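Local coordinates for protein TubZ (Clostridium botulinum C phage, PDB 4XCQ) that is a phage-encoded member of the tubulin/FtsZ family of nucleotide-binding proteins that binds guanosine-5'-diphosphate, at residues Ala10-Gly15 against Leu33-Ser38; Ala96-Gly101 against Gly127-Ala132; Tyr52-Ala57 against Lys76-Gln81. All coordinates share one frame; numbering follows the deposited sequence.

From the N terminus, interaction 1 comes first: strand 7-11 leads through helix 14-26 to strand 31-36, and the contact closes that beta-alpha-beta unit. Interaction 3 follows, joining the end of the edge strand 51-53 to helix 75-85, which packs on the sheet. Interaction 2 closes a second beta-alpha-beta unit, made of strand 91-97, helix 102-117 and strand 122-129. The three loops follow one another in series, without nesting or crossing. Interactions 1 and 3 meet where F34 and N36 probably hydrogen-bond to Y52 and I54; interactions 1 and 2 touch through neighbouring strands 7-11 and 91-97, and both reach GDP, which interaction 3 does not touch.

Interaction 1: Ala10-Gly15 against Leu33-Ser38; sequences APIGQG and LFINTS. With GDP (guanosine-5'-diphosphate), chain B.
CG of P11 sits over one face of the F34 phenyl ring, 3.8 Å from the F34 ring centroid and 25° off its normal, a CH-pi contact shifted toward the CD1 rim. The two side chains run obliquely to each other. L42, L45 and A48 also touch F34. I12 and I35 instead lie side by side and point the same way, CG1 of I12 standing 4.0 Å from CD1 of I35. In both isoleucines CG1 is anti to the carbonyl carbon (chi1 -54° and -50°), which sets the two chains alongside each other; the I35 CD1 also reaches A10 CB. Between these pairs the backbones are bridged: I35 N donates to P11 O at 2.8 Å, and G13 N returns a bond to I35 O at 3.0 Å. Water 1 lies 3.0 Å from both I35 O and G13 O and probably bridges them. The carboxamide of N36 swings its ND2 to within 3.4 Å of G13 C, while its OD1 accepts from S38 N in an Asx turn. Past G13, the N-cap of helix 14-26, Q14 N and G15 N donate to GDP O3B and GDP O2A, each at 2.7 Å. This is the first beta-alpha-beta unit of the Rossmann-like nucleotide-binding domain of the tubulin/FtsZ family, with its glycine-containing turn meeting the diphosphate.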
loop_
_atom_site.group_PDB
_atom_site.type_symbol
_atom_site.label_atom_id
_atom_site.label_comp_id
_atom_site.label_asym_id
_atom_site.label_seq_id
_atom_site.Cartn_x
_atom_site.Cartn_y
_atom_site.Cartn_z
ATOM N N ALA A 10 3.818 -6.027 7.290
ATOM C CA ALA A 10 3.752 -7.465 7.059
ATOM C C ALA A 10 3.769 -7.752 5.556
ATOM O O ALA A 10 2.724 -7.998 4.947
ATOM C CB ALA A 10 2.517 -8.053 7.703
ATOM N N PRO A 11 4.957 -7.686 4.942
ATOM C CA PRO A 11 5.076 -8.081 3.535
ATOM C C PRO A 11 4.841 -9.578 3.335
ATOM O O PRO A 11 5.437 -10.413 4.028
ATOM C CB PRO A 11 6.517 -7.697 3.181
ATOM C CG PRO A 11 7.233 -7.666 4.486
ATOM C CD PRO A 11 6.227 -7.171 5.478
ATOM N N ILE A 12 3.958 -9.904 2.400
ATOM C CA ILE A 12 3.661 -11.293 2.076
ATOM C C ILE A 12 3.957 -11.559 0.600
ATOM O O ILE A 12 3.393 -10.913 -0.285
ATOM C CB ILE A 12 2.189 -11.639 2.400
ATOM C CG1 ILE A 12 1.865 -11.290 3.860
ATOM C CG2 ILE A 12 1.900 -13.103 2.112
ATOM C CD1 ILE A 12 0.438 -11.621 4.277
ATOM N N GLY A 13 4.863 -12.497 0.338
ATOM C CA GLY A 13 5.251 -12.812 -1.028
ATOM C C GLY A 13 6.463 -12.039 -1.508
ATOM O O GLY A 13 6.926 -11.112 -0.840
ATOM N N GLN A 14 6.972 -12.421 -2.678
ATOM C CA GLN A 14 8.212 -11.860 -3.209
ATOM C C GLN A 14 8.107 -10.361 -3.484
ATOM O O GLN A 14 8.961 -9.587 -3.058
ATOM C CB GLN A 14 8.624 -12.601 -4.487
ATOM C CG GLN A 14 9.903 -12.075 -5.124
ATOM C CD GLN A 14 10.383 -12.923 -6.298
ATOM O OE1 GLN A 14 9.716 -13.868 -6.718
ATOM N NE2 GLN A 14 11.548 -12.582 -6.831
ATOM N N GLY A 15 7.060 -9.957 -4.198
ATOM C CA GLY A 15 6.880 -8.560 -4.557
ATOM C C GLY A 15 6.689 -7.635 -3.366
ATOM O O GLY A 15 7.285 -6.558 -3.300
ATOM N N LEU A 33 7.872 -7.799 9.571
ATOM C CA LEU A 33 7.987 -9.247 9.562
ATOM C C LEU A 33 7.753 -9.730 8.135
ATOM O O LEU A 33 6.652 -9.590 7.596
ATOM C CB LEU A 33 6.992 -9.895 10.524
ATOM C CG LEU A 33 7.064 -11.424 10.568
ATOM C CD1 LEU A 33 8.431 -11.885 11.065
ATOM C CD2 LEU A 33 5.961 -12.007 11.433
ATOM N N PHE A 34 8.796 -10.271 7.519
ATOM C CA PHE A 34 8.703 -10.755 6.144
ATOM C C PHE A 34 8.138 -12.172 6.083
ATOM O O PHE A 34 8.749 -13.125 6.574
ATOM C CB PHE A 34 10.071 -10.699 5.467
ATOM C CG PHE A 34 10.535 -9.303 5.150
ATOM C CD1 PHE A 34 10.408 -8.788 3.872
ATOM C CD2 PHE A 34 11.087 -8.503 6.136
ATOM C CE1 PHE A 34 10.831 -7.506 3.582
ATOM C CE2 PHE A 34 11.514 -7.221 5.849
ATOM C CZ PHE A 34 11.384 -6.722 4.572
ATOM N N ILE A 35 6.960 -12.293 5.478
ATOM C CA ILE A 35 6.261 -13.562 5.375
ATOM C C ILE A 35 6.321 -14.079 3.946
ATOM O O ILE A 35 6.036 -13.335 3.005
ATOM C CB ILE A 35 4.790 -13.423 5.806
ATOM C CG1 ILE A 35 4.697 -12.714 7.162
ATOM C CG2 ILE A 35 4.103 -14.783 5.828
ATOM C CD1 ILE A 35 3.323 -12.147 7.469
ATOM N N ASN A 36 6.689 -15.347 3.785
ATOM C CA ASN A 36 6.762 -15.948 2.457
ATOM C C ASN A 36 6.798 -17.474 2.491
ATOM O O ASN A 36 7.338 -18.081 3.416
ATOM C CB ASN A 36 7.991 -15.430 1.709
ATOM C CG ASN A 36 7.801 -15.430 0.203
ATOM O OD1 ASN A 36 7.038 -16.229 -0.338
ATOM N ND2 ASN A 36 8.500 -14.530 -0.481
ATOM N N THR A 37 6.216 -18.092 1.471
ATOM C CA THR A 37 6.311 -19.531 1.313
ATOM C C THR A 37 7.698 -19.902 0.793
ATOM O O THR A 37 8.166 -21.016 0.989
ATOM C CB THR A 37 5.240 -20.064 0.353
ATOM O OG1 THR A 37 5.437 -19.490 -0.944
ATOM C CG2 THR A 37 3.852 -19.715 0.856
ATOM N N SER A 38 8.351 -18.949 0.136
ATOM C CA SER A 38 9.670 -19.174 -0.443
ATOM C C SER A 38 10.771 -18.764 0.525
ATOM O O SER A 38 10.920 -17.582 0.846
ATOM C CB SER A 38 9.814 -18.403 -1.761
ATOM O OG SER A 38 11.121 -18.528 -2.296
HETATM P PB GDP B . 4.032 -13.906 -4.879
HETATM O O1B GDP B . 3.169 -12.918 -4.124
HETATM O O2B GDP B . 3.344 -15.254 -4.918
HETATM O O3B GDP B . 5.382 -14.044 -4.213
HETATM O O3A GDP B . 4.222 -13.402 -6.385
HETATM P PA GDP B . 4.920 -12.005 -6.754
HETATM O O1A GDP B . 6.240 -12.199 -7.457
HETATM O O2A GDP B . 5.068 -11.103 -5.549
HETATM O "O5'" GDP B . 3.799 -11.440 -7.751
HETATM C "C5'" GDP B . 3.964 -11.484 -9.159
HETATM C "C4'" GDP B . 3.104 -10.359 -9.698
HETATM O "O4'" GDP B . 3.269 -9.244 -8.820
HETATM C "C3'" GDP B . 3.574 -9.938 -11.073
HETATM O "O3'" GDP B . 2.517 -10.198 -11.994
HETATM C "C2'" GDP B . 3.852 -8.451 -10.974
HETATM O "O2'" GDP B . 2.781 -7.739 -11.599
HETATM C "C1'" GDP B . 3.833 -8.117 -9.493
HETATM N N9 GDP B . 5.179 -7.902 -8.895
HETATM C C8 GDP B . 6.053 -8.885 -8.592
HETATM N N7 GDP B . 7.184 -8.393 -8.031
HETATM C C5 GDP B . 7.037 -7.057 -7.951
HETATM C C6 GDP B . 7.860 -5.929 -7.457
HETATM O O6 GDP B . 8.993 -6.138 -6.967
HETATM N N1 GDP B . 7.357 -4.690 -7.553
HETATM C C2 GDP B . 6.140 -4.449 -8.080
HETATM N N2 GDP B . 5.708 -3.164 -8.140
HETATM N N3 GDP B . 5.333 -5.437 -8.553
HETATM C C4 GDP B . 5.715 -6.736 -8.516
HETATM O O HOH W 1 7.821 -11.132 2.002
#

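Interaction 2: Ala96-Gly101 against Gly127-Ala132; sequences ATMAGG and GVLPKA. With GDP (guanosine-5'-diphosphate), chain B.
A96 and T97 pair in parallel with G127 and V128, neighbouring strands of the beta-alpha-beta unit whose C-terminal ends form part of the GDP pocket in this tubulin/FtsZ-type domain. At A96 the carbonyl O takes a weak bond from V128 N and a CA-H contact from G127 CA, 3.2 Å away. T97 follows with its side chain on the V128 side of the sheet: the hydroxyl is set between the backbone N and the carbonyl carbon (chi1 57°), where T97 OG1 lies 2.6 Å from GDP O2A and also close to GDP O5', while CG2 packs against the base at N9 and C4. V128 CG1 touches the same base near N2, so the two residues line one wall of the site. Just past the strand, M98 N donates to V128 O at 3.1 Å. The M98 side chain runs past G127 and beside that of L129, M98 SD 3.8 Å from L129 CD2; G127, with no side chain, lets the sulfur lie close to its backbone, and W146 and A142 of helix 136-152 also touch M98. A99 then packs CB on P130 CB at 3.7 Å, with GDP O3' nearby. G100 CA passes close to GDP O3A, and G101 N donates to GDP O2B at 2.6 Å. Water 2 accepts from A99 N and donates to V128 O at 2.8 Å, with a weak bond to GDP O4'.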
loop_
_atom_site.group_PDB
_atom_site.type_symbol
_atom_site.label_atom_id
_atom_site.label_comp_id
_atom_site.label_asym_id
_atom_site.label_seq_id
_atom_site.Cartn_x
_atom_site.Cartn_y
_atom_site.Cartn_z
ATOM N N ALA A 96 1.463 -6.512 -0.306
ATOM C CA ALA A 96 1.422 -7.658 -1.196
ATOM C C ALA A 96 1.099 -7.269 -2.635
ATOM O O ALA A 96 0.283 -6.377 -2.887
ATOM C CB ALA A 96 0.406 -8.669 -0.690
ATOM N N THR A 97 1.758 -7.942 -3.570
ATOM C CA THR A 97 1.357 -7.894 -4.964
ATOM C C THR A 97 0.102 -8.744 -5.122
ATOM O O THR A 97 -0.124 -9.684 -4.359
ATOM C CB THR A 97 2.468 -8.395 -5.896
ATOM O OG1 THR A 97 2.836 -9.733 -5.532
ATOM C CG2 THR A 97 3.690 -7.481 -5.802
ATOM N N MET A 98 -0.725 -8.411 -6.100
ATOM C CA MET A 98 -2.048 -9.004 -6.165
ATOM C C MET A 98 -2.152 -10.070 -7.260
ATOM O O MET A 98 -3.055 -10.909 -7.236
ATOM C CB MET A 98 -3.092 -7.894 -6.353
ATOM C CG MET A 98 -3.070 -6.873 -5.208
ATOM S SD MET A 98 -4.021 -5.356 -5.470
ATOM C CE MET A 98 -5.687 -6.006 -5.460
ATOM N N ALA A 99 -1.209 -10.059 -8.195
ATOM C CA ALA A 99 -1.200 -11.045 -9.276
ATOM C C ALA A 99 -0.409 -12.304 -8.907
ATOM O O ALA A 99 -0.425 -13.289 -9.645
ATOM C CB ALA A 99 -0.634 -10.426 -10.547
ATOM N N GLY A 100 0.275 -12.272 -7.768
ATOM C CA GLY A 100 1.086 -13.394 -7.330
ATOM C C GLY A 100 0.289 -14.533 -6.715
ATOM O O GLY A 100 -0.937 -14.571 -6.815
ATOM N N GLY A 101 0.989 -15.470 -6.080
ATOM C CA GLY A 101 0.341 -16.611 -5.459
ATOM C C GLY A 101 0.217 -16.487 -3.948
ATOM O O GLY A 101 -0.860 -16.676 -3.380
ATOM N N GLY A 127 -1.396 -2.755 -1.855
ATOM C CA GLY A 127 -1.551 -3.734 -2.912
ATOM C C GLY A 127 -1.030 -3.243 -4.249
ATOM O O GLY A 127 -1.022 -2.042 -4.524
ATOM N N VAL A 128 -0.590 -4.176 -5.085
ATOM C CA VAL A 128 -0.033 -3.813 -6.379
ATOM C C VAL A 128 -0.797 -4.479 -7.520
ATOM O O VAL A 128 -0.831 -5.707 -7.631
ATOM C CB VAL A 128 1.459 -4.193 -6.480
ATOM C CG1 VAL A 128 2.063 -3.596 -7.732
ATOM C CG2 VAL A 128 2.216 -3.720 -5.251
ATOM N N LEU A 129 -1.423 -3.655 -8.353
ATOM C CA LEU A 129 -2.136 -4.142 -9.521
ATOM C C LEU A 129 -1.137 -4.521 -10.613
ATOM O O LEU A 129 -0.168 -3.799 -10.848
ATOM C CB LEU A 129 -3.116 -3.082 -10.029
ATOM C CG LEU A 129 -4.166 -2.586 -9.025
ATOM C CD1 LEU A 129 -4.891 -1.369 -9.567
ATOM C CD2 LEU A 129 -5.163 -3.683 -8.691
ATOM N N PRO A 130 -1.365 -5.664 -11.279
ATOM C CA PRO A 130 -0.500 -6.139 -12.365
ATOM C C PRO A 130 -0.552 -5.229 -13.586
ATOM O O PRO A 130 -1.491 -4.443 -13.708
ATOM C CB PRO A 130 -1.085 -7.512 -12.703
ATOM C CG PRO A 130 -2.528 -7.400 -12.307
ATOM C CD PRO A 130 -2.512 -6.563 -11.059
ATOM N N LYS A 131 0.439 -5.338 -14.467
ATOM C CA LYS A 131 0.385 -4.657 -15.759
ATOM C C LYS A 131 -0.771 -5.233 -16.567
ATOM O O LYS A 131 -1.175 -6.375 -16.350
ATOM C CB LYS A 131 1.702 -4.815 -16.528
ATOM C CG LYS A 131 2.885 -4.045 -15.955
ATOM C CD LYS A 131 4.143 -4.324 -16.775
ATOM C CE LYS A 131 5.374 -3.612 -16.223
ATOM N NZ LYS A 131 5.313 -2.138 -16.408
ATOM N N ALA A 132 -1.306 -4.449 -17.498
ATOM C CA ALA A 132 -2.437 -4.901 -18.302
ATOM C C ALA A 132 -2.046 -6.024 -19.272
ATOM O O ALA A 132 -2.901 -6.779 -19.736
ATOM C CB ALA A 132 -3.032 -3.733 -19.063
HETATM P PB GDP B . 4.032 -13.906 -4.879
HETATM O O1B GDP B . 3.169 -12.918 -4.124
HETATM O O2B GDP B . 3.344 -15.254 -4.918
HETATM O O3B GDP B . 5.382 -14.044 -4.213
HETATM O O3A GDP B . 4.222 -13.402 -6.385
HETATM P PA GDP B . 4.920 -12.005 -6.754
HETATM O O1A GDP B . 6.240 -12.199 -7.457
HETATM O O2A GDP B . 5.068 -11.103 -5.549
HETATM O "O5'" GDP B . 3.799 -11.440 -7.751
HETATM C "C5'" GDP B . 3.964 -11.484 -9.159
HETATM C "C4'" GDP B . 3.104 -10.359 -9.698
HETATM O "O4'" GDP B . 3.269 -9.244 -8.820
HETATM C "C3'" GDP B . 3.574 -9.938 -11.073
HETATM O "O3'" GDP B . 2.517 -10.198 -11.994
HETATM C "C2'" GDP B . 3.852 -8.451 -10.974
HETATM O "O2'" GDP B . 2.781 -7.739 -11.599
HETATM C "C1'" GDP B . 3.833 -8.117 -9.493
HETATM N N9 GDP B . 5.179 -7.902 -8.895
HETATM C C8 GDP B . 6.053 -8.885 -8.592
HETATM N N7 GDP B . 7.184 -8.393 -8.031
HETATM C C5 GDP B . 7.037 -7.057 -7.951
HETATM C C6 GDP B . 7.860 -5.929 -7.457
HETATM O O6 GDP B . 8.993 -6.138 -6.967
HETATM N N1 GDP B . 7.357 -4.690 -7.553
HETATM C C2 GDP B . 6.140 -4.449 -8.080
HETATM N N2 GDP B . 5.708 -3.164 -8.140
HETATM N N3 GDP B . 5.333 -5.437 -8.553
HETATM C C4 GDP B . 5.715 -6.736 -8.516
HETATM O O HOH W 2 0.335 -7.723 -9.129
#

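Interaction 3: Tyr52-Ala57 against Lys76-Gln81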
loop_
_atom_site.group_PDB
_atom_site.type_symbol
_atom_site.label_atom_id
_atom_site.label_comp_id
_atom_site.label_asym_id
_atom_site.label_seq_id
_atom_site.Cartn_x
_atom_site.Cartn_y
_atom_site.Cartn_z
ATOM N N TYR A 52 9.458 -14.832 8.506
ATOM C CA TYR A 52 8.690 -16.029 8.815
ATOM C C TYR A 52 8.462 -16.865 7.561
ATOM O O TYR A 52 7.637 -16.520 6.712
ATOM C CB TYR A 52 7.344 -15.679 9.460
ATOM C CG TYR A 52 6.550 -16.904 9.870
ATOM C CD1 TYR A 52 6.656 -17.431 11.149
ATOM C CD2 TYR A 52 5.705 -17.543 8.971
ATOM C CE1 TYR A 52 5.938 -18.553 11.523
ATOM C CE2 TYR A 52 4.991 -18.669 9.333
ATOM C CZ TYR A 52 5.106 -19.166 10.610
ATOM O OH TYR A 52 4.385 -20.283 10.971
ATOM N N HIS A 53 9.195 -17.967 7.454
ATOM C CA HIS A 53 8.968 -18.923 6.383
ATOM C C HIS A 53 7.858 -19.872 6.783
ATOM O O HIS A 53 7.920 -20.516 7.829
ATOM C CB HIS A 53 10.248 -19.701 6.050
ATOM C CG HIS A 53 10.047 -20.810 5.058
ATOM N ND1 HIS A 53 10.156 -22.139 5.396
ATOM C CD2 HIS A 53 9.735 -20.778 3.739
ATOM C CE1 HIS A 53 9.928 -22.886 4.326
ATOM N NE2 HIS A 53 9.670 -22.082 3.310
ATOM N N ILE A 54 6.829 -19.939 5.953
ATOM C CA ILE A 54 5.768 -20.906 6.159
ATOM C C ILE A 54 6.353 -22.312 6.059
ATOM O O ILE A 54 6.917 -22.677 5.029
ATOM C CB ILE A 54 4.638 -20.705 5.145
ATOM C CG1 ILE A 54 4.113 -19.270 5.259
ATOM C CG2 ILE A 54 3.533 -21.736 5.364
ATOM C CD1 ILE A 54 2.967 -18.951 4.352
ATOM N N PRO A 55 6.249 -23.087 7.150
ATOM C CA PRO A 55 6.870 -24.414 7.257
ATOM C C PRO A 55 6.550 -25.340 6.085
ATOM O O PRO A 55 5.421 -25.356 5.596
ATOM C CB PRO A 55 6.288 -24.962 8.563
ATOM C CG PRO A 55 6.036 -23.741 9.384
ATOM C CD PRO A 55 5.578 -22.691 8.404
ATOM N N TYR A 56 7.565 -26.075 5.637
ATOM C CA TYR A 56 7.439 -27.084 4.584
ATOM C C TYR A 56 6.966 -26.515 3.248
ATOM O O TYR A 56 6.478 -27.255 2.393
ATOM C CB TYR A 56 6.487 -28.199 5.025
ATOM C CG TYR A 56 6.818 -28.798 6.375
ATOM C CD1 TYR A 56 7.774 -29.795 6.500
ATOM C CD2 TYR A 56 6.163 -28.372 7.524
ATOM C CE1 TYR A 56 8.074 -30.349 7.733
ATOM C CE2 TYR A 56 6.458 -28.915 8.759
ATOM C CZ TYR A 56 7.413 -29.904 8.858
ATOM O OH TYR A 56 7.706 -30.450 10.090
ATOM N N ALA A 57 7.120 -25.207 3.064
ATOM C CA ALA A 57 6.615 -24.547 1.864
ATOM C C ALA A 57 7.715 -24.109 0.895
ATOM O O ALA A 57 8.879 -23.944 1.273
ATOM C CB ALA A 57 5.759 -23.343 2.252
ATOM N N LYS A 76 -2.838 -18.328 12.338
ATOM C CA LYS A 76 -2.852 -17.770 13.686
ATOM C C LYS A 76 -1.447 -17.505 14.215
ATOM O O LYS A 76 -1.192 -16.450 14.788
ATOM C CB LYS A 76 -3.608 -18.692 14.647
ATOM C CG LYS A 76 -3.775 -18.098 16.036
ATOM C CD LYS A 76 -4.430 -19.076 16.997
ATOM C CE LYS A 76 -5.886 -19.321 16.633
ATOM N NZ LYS A 76 -6.540 -20.279 17.570
ATOM N N GLN A 77 -0.531 -18.448 14.016
ATOM C CA GLN A 77 0.828 -18.271 14.523
ATOM C C GLN A 77 1.530 -17.121 13.815
ATOM O O GLN A 77 2.292 -16.380 14.432
ATOM C CB GLN A 77 1.651 -19.556 14.386
ATOM C CG GLN A 77 3.142 -19.331 14.605
ATOM C CD GLN A 77 3.805 -20.446 15.388
ATOM O OE1 GLN A 77 3.160 -21.421 15.775
ATOM N NE2 GLN A 77 5.100 -20.292 15.648
ATOM N N ILE A 78 1.260 -16.969 12.523
ATOM C CA ILE A 78 1.775 -15.838 11.757
ATOM C C ILE A 78 1.349 -14.518 12.398
ATOM O O ILE A 78 2.163 -13.617 12.610
ATOM C CB ILE A 78 1.286 -15.887 10.302
ATOM C CG1 ILE A 78 2.011 -17.004 9.548
ATOM C CG2 ILE A 78 1.507 -14.546 9.618
ATOM C CD1 ILE A 78 1.551 -17.180 8.128
ATOM N N ILE A 79 0.065 -14.429 12.718
ATOM C CA ILE A 79 -0.484 -13.271 13.402
ATOM C C ILE A 79 0.101 -13.156 14.806
ATOM O O ILE A 79 0.351 -12.055 15.297
ATOM C CB ILE A 79 -2.018 -13.355 13.459
ATOM C CG1 ILE A 79 -2.585 -13.223 12.046
ATOM C CG2 ILE A 79 -2.601 -12.279 14.372
ATOM C CD1 ILE A 79 -4.061 -13.406 11.975
ATOM N N ALA A 80 0.340 -14.300 15.440
ATOM C CA ALA A 80 0.959 -14.322 16.761
ATOM C C ALA A 80 2.359 -13.719 16.701
ATOM O O ALA A 80 2.743 -12.923 17.560
ATOM C CB ALA A 80 1.007 -15.741 17.303
ATOM N N GLN A 81 3.109 -14.101 15.671
ATOM C CA GLN A 81 4.454 -13.581 15.448
ATOM C C GLN A 81 4.445 -12.058 15.391
ATOM O O GLN A 81 5.166 -11.395 16.133
ATOM C CB GLN A 81 5.041 -14.149 14.152
ATOM C CG GLN A 81 5.308 -15.643 14.178
ATOM C CD GLN A 81 6.765 -15.971 14.411
ATOM O OE1 GLN A 81 7.649 -15.170 14.110
ATOM N NE2 GLN A 81 7.026 -17.157 14.953
#
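Y52 leans across helix segment 76-81, its side chain crossing I78, Q77 and Q81 at about right angles. From CB, which points toward the helix, CG stands anti to the backbone N (chi1 -177°), and this extended torsion carries the ring over to the helical residues. On one flank, Y52 CD1 lies 3.6 Å from Q81 CD, the amide carbon. Y52 CE1 comes next, 3.9 Å from Q81 NE2. The Q81 amide plane is turned 57° from the ring, so the two flat groups meet obliquely and do not stack. On the other flank, CD2 and CE2 approach I78, with Y52 CE2 3.4 Å from I78 CG1 and CD1 of I78 a little farther along. Y52 CZ is 3.9 Å from the same I78 CG1. At the tip, Y52 OH ends 4.0 Å from Q77 CG, an aliphatic carbon. I54 adds a looser touch, I54 CG1 to I78 CD1 at 4.4 Å, just beyond the strand where a type II turn runs from I54 to A57. Y52 is also bonded through its backbone to F34 and N36, and I78 packs on I35 of the neighbouring strand and on I110 of helix 102-117. Aliphatic carbons of I78 and Q77 and the amide of Q81 meet the ring with no polar bond between the two segments, and the contact therefore rests on van der Waals packing and on burial of the tyrosine ring.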